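Local coordinates for TENA/THI-4 protein, Domain of Unknown Function with a Heme Oxygenase-like Fold (Shewanella denitrificans OS217, PDB 3DDE) that is of unknown function but adopts a heme oxygenase-like fold and may act as an oxidoreductase, at residues Tyr136-Glu141 against Glu181-Leu186. Residues are numbered along the deposited sequence; the frame is centred on the assembly and turned at random.
Sequences YSYWAE and EVNEML
Tyr-138, its CG trans to the backbone N (chi1 -178°), carries its ring outward from helix 134-141, with one edge at Asn-183, whose CG lies anti to the carbonyl carbon, beside the backbone N. The two residues sit on neighbouring helices of the all-helical heme oxygenase-like fold; segments 136-141 and 181-186, on helices 134-141 and 166-189, run roughly antiparallel, their axes 153° apart in direction and 9.6 Å apart at closest approach. OD1 of Asn-183 lies near the ring plane, 3.3 Å from CD1 of Tyr-138, and touches CE1 as well; ring and amide planes differ by 29°. No hydrogen bond links the segments; van der Waals contacts join them. Leu-186 brings CD1 to 3.9 Å from CD1 of Tyr-138, its side chain crossing that of the tyrosine at about a right angle. Leu-10 of helix 7-24 and Met-203 of helix 193-223 also pack on the tyrosine. An alanine here would remove the ring and is likely to open a gap beside Leu-186 and leave the Asn-183 amide freer to turn. Val-182 turns its two methyl branches toward helix 134-141: CG2 rests 3.8 Å from CB of Ser-137 and 4.0 Å from CG of Glu-141.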
ATOM      1  N   TYR A 136      20.775  -5.364  -0.910  1.00 50.80           N
ATOM      2  CA  TYR A 136      20.825  -4.856  -2.278  1.00 51.37           C
ATOM      3  C   TYR A 136      21.887  -3.770  -2.350  1.00 51.48           C
ATOM      4  O   TYR A 136      22.779  -3.808  -3.205  1.00 52.09           O
ATOM      5  CB  TYR A 136      19.452  -4.296  -2.683  1.00 51.30           C
ATOM      6  CG  TYR A 136      19.387  -3.549  -4.008  1.00 51.32           C
ATOM      7  CD1 TYR A 136      19.993  -4.052  -5.157  1.00 51.38           C
ATOM      8  CD2 TYR A 136      18.658  -2.367  -4.115  1.00 51.12           C
ATOM      9  CE1 TYR A 136      19.898  -3.385  -6.367  1.00 51.18           C
ATOM     10  CE2 TYR A 136      18.549  -1.701  -5.309  1.00 51.56           C
ATOM     11  CZ  TYR A 136      19.173  -2.213  -6.438  1.00 51.83           C
ATOM     12  OH  TYR A 136      19.061  -1.533  -7.628  1.00 51.80           O
ATOM     13  N   SER A 137      21.779  -2.816  -1.426  1.00 51.07           N
ATOM     14  CA  SER A 137      22.697  -1.696  -1.315  1.00 50.63           C
ATOM     15  C   SER A 137      24.133  -2.148  -1.112  1.00 50.85           C
ATOM     16  O   SER A 137      25.073  -1.502  -1.587  1.00 50.51           O
ATOM     17  CB  SER A 137      22.287  -0.815  -0.138  1.00 50.54           C
ATOM     18  OG  SER A 137      21.043  -0.188  -0.380  1.00 50.94           O
ATOM     19  N   TYR A 138      24.319  -3.253  -0.395  1.00 50.74           N
ATOM     20  CA  TYR A 138      25.666  -3.736  -0.144  1.00 50.76           C
ATOM     21  C   TYR A 138      26.465  -4.001  -1.427  1.00 50.74           C
ATOM     22  O   TYR A 138      27.584  -3.513  -1.558  1.00 50.39           O
ATOM     23  CB  TYR A 138      25.705  -4.968   0.765  1.00 50.62           C
ATOM     24  CG  TYR A 138      27.137  -5.391   1.016  1.00 50.51           C
ATOM     25  CD1 TYR A 138      27.957  -4.680   1.894  1.00 50.59           C
ATOM     26  CD2 TYR A 138      27.693  -6.474   0.335  1.00 50.71           C
ATOM     27  CE1 TYR A 138      29.290  -5.062   2.098  1.00 50.30           C
ATOM     28  CE2 TYR A 138      29.000  -6.851   0.530  1.00 50.29           C
ATOM     29  CZ  TYR A 138      29.799  -6.148   1.411  1.00 50.43           C
ATOM     30  OH  TYR A 138      31.112  -6.554   1.586  1.00 50.57           O
ATOM     31  N   TRP A 139      25.914  -4.769  -2.366  1.00 51.30           N
ATOM     32  CA  TRP A 139      26.643  -5.025  -3.617  1.00 51.18           C
ATOM     33  C   TRP A 139      26.458  -3.848  -4.576  1.00 52.02           C
ATOM     34  O   TRP A 139      27.367  -3.493  -5.319  1.00 53.05           O
ATOM     35  CB  TRP A 139      26.254  -6.371  -4.272  1.00 50.29           C
ATOM     36  CG  TRP A 139      24.907  -6.415  -4.882  1.00 50.17           C
ATOM     37  CD1 TRP A 139      23.770  -6.905  -4.323  1.00 50.09           C
ATOM     38  CD2 TRP A 139      24.540  -5.932  -6.178  1.00 50.07           C
ATOM     39  NE1 TRP A 139      22.715  -6.766  -5.191  1.00 49.80           N
ATOM     40  CE2 TRP A 139      23.158  -6.157  -6.332  1.00 49.79           C
ATOM     41  CE3 TRP A 139      25.245  -5.327  -7.222  1.00 49.83           C
ATOM     42  CZ2 TRP A 139      22.465  -5.799  -7.488  1.00 50.01           C
ATOM     43  CZ3 TRP A 139      24.552  -4.977  -8.373  1.00 50.03           C
ATOM     44  CH2 TRP A 139      23.182  -5.217  -8.497  1.00 49.76           C
ATOM     45  N   ALA A 140      25.288  -3.230  -4.551  1.00 53.72           N
ATOM     46  CA  ALA A 140      25.038  -2.096  -5.428  1.00 55.25           C
ATOM     47  C   ALA A 140      26.100  -0.999  -5.218  1.00 56.51           C
ATOM     48  O   ALA A 140      26.542  -0.389  -6.195  1.00 58.46           O
ATOM     49  CB  ALA A 140      23.655  -1.564  -5.226  1.00 54.14           C
ATOM     50  N   GLU A 141      26.571  -0.810  -3.977  1.00 57.38           N
ATOM     51  CA  GLU A 141      27.551   0.261  -3.660  1.00 57.64           C
ATOM     52  C   GLU A 141      29.033  -0.122  -3.757  1.00 57.97           C
ATOM     53  O   GLU A 141      29.877   0.753  -3.962  1.00 58.91           O
ATOM     54  CB  GLU A 141      27.282   0.854  -2.270  1.00 58.19           C
ATOM     55  CG  GLU A 141      25.924   1.521  -2.106  1.00 58.43           C
ATOM     56  CD  GLU A 141      25.697   2.735  -3.006  1.00 59.10           C
ATOM     57  OE1 GLU A 141      26.679   3.415  -3.389  1.00 59.19           O
ATOM     58  OE2 GLU A 141      24.505   3.015  -3.308  1.00 60.16           O
ATOM     59  N   GLU A 181      28.594   4.191   4.326  1.00 51.65           N
ATOM     60  CA  GLU A 181      27.355   4.458   5.043  1.00 52.23           C
ATOM     61  C   GLU A 181      26.490   3.195   5.163  1.00 52.03           C
ATOM     62  O   GLU A 181      25.896   2.953   6.214  1.00 52.45           O
ATOM     63  CB  GLU A 181      26.587   5.606   4.358  1.00 52.75           C
ATOM     64  CG  GLU A 181      27.320   6.957   4.394  1.00 52.97           C
ATOM     65  CD  GLU A 181      26.568   8.103   3.698  1.00 53.68           C
ATOM     66  OE1 GLU A 181      25.624   7.848   2.917  1.00 55.03           O
ATOM     67  OE2 GLU A 181      26.927   9.279   3.933  1.00 54.46           O
ATOM     68  N   VAL A 182      26.422   2.398   4.093  1.00 51.45           N
ATOM     69  CA  VAL A 182      25.671   1.140   4.103  1.00 50.95           C
ATOM     70  C   VAL A 182      26.288   0.155   5.102  1.00 51.32           C
ATOM     71  O   VAL A 182      25.581  -0.461   5.901  1.00 51.45           O
ATOM     72  CB  VAL A 182      25.638   0.473   2.705  1.00 50.64           C
ATOM     73  CG1 VAL A 182      25.040  -0.920   2.793  1.00 49.90           C
ATOM     74  CG2 VAL A 182      24.857   1.330   1.700  1.00 50.35           C
ATOM     75  N   ASN A 183      27.607   0.008   5.046  1.00 51.32           N
ATOM     76  CA  ASN A 183      28.322  -0.885   5.957  1.00 51.59           C
ATOM     77  C   ASN A 183      28.132  -0.500   7.427  1.00 51.78           C
ATOM     78  O   ASN A 183      27.897  -1.373   8.267  1.00 51.89           O
ATOM     79  CB  ASN A 183      29.815  -0.947   5.614  1.00 51.55           C
ATOM     80  CG  ASN A 183      30.094  -1.643   4.280  1.00 51.57           C
ATOM     81  OD1 ASN A 183      29.178  -2.029   3.534  1.00 51.77           O
ATOM     82  ND2 ASN A 183      31.378  -1.792   3.971  1.00 51.65           N
ATOM     83  N   GLU A 184      28.235   0.795   7.739  1.00 51.52           N
ATOM     84  CA  GLU A 184      27.991   1.265   9.103  1.00 50.95           C
ATOM     85  C   GLU A 184      26.540   0.957   9.516  1.00 50.54           C
ATOM     86  O   GLU A 184      26.302   0.478  10.623  1.00 50.48           O
ATOM     87  CB  GLU A 184      28.282   2.761   9.238  1.00 51.21           C
HETATM   88  N   MSE A 185      25.584   1.202   8.619  1.00 49.76           N
HETATM   89  CA  MSE A 185      24.160   0.944   8.908  1.00 49.71           C
HETATM   90  C   MSE A 185      23.895  -0.552   9.128  1.00 49.76           C
HETATM   91  O   MSE A 185      23.139  -0.920  10.030  1.00 49.24           O
HETATM   92  CB  MSE A 185      23.261   1.503   7.787  1.00 48.81           C
HETATM   93  CG  MSE A 185      21.763   1.594   8.109  1.00 48.24           C
HETATM   94 SE   MSE A 185      21.335   2.578   9.755  0.75 47.19          SE
HETATM   95  CE  MSE A 185      22.478   4.099   9.499  1.00 47.11           C
ATOM     96  N   LEU A 186      24.513  -1.403   8.304  1.00 50.25           N
ATOM     97  CA  LEU A 186      24.418  -2.860   8.473  1.00 50.94           C
ATOM     98  C   LEU A 186      24.864  -3.301   9.876  1.00 51.47           C
ATOM     99  O   LEU A 186      24.166  -4.091  10.521  1.00 51.53           O
ATOM    100  CB  LEU A 186      25.238  -3.602   7.405  1.00 50.63           C
ATOM    101  CG  LEU A 186      24.652  -3.711   5.996  1.00 50.20           C
ATOM    102  CD1 LEU A 186      25.713  -4.081   4.984  1.00 50.05           C
ATOM    103  CD2 LEU A 186      23.504  -4.717   5.971  1.00 49.80           C
TER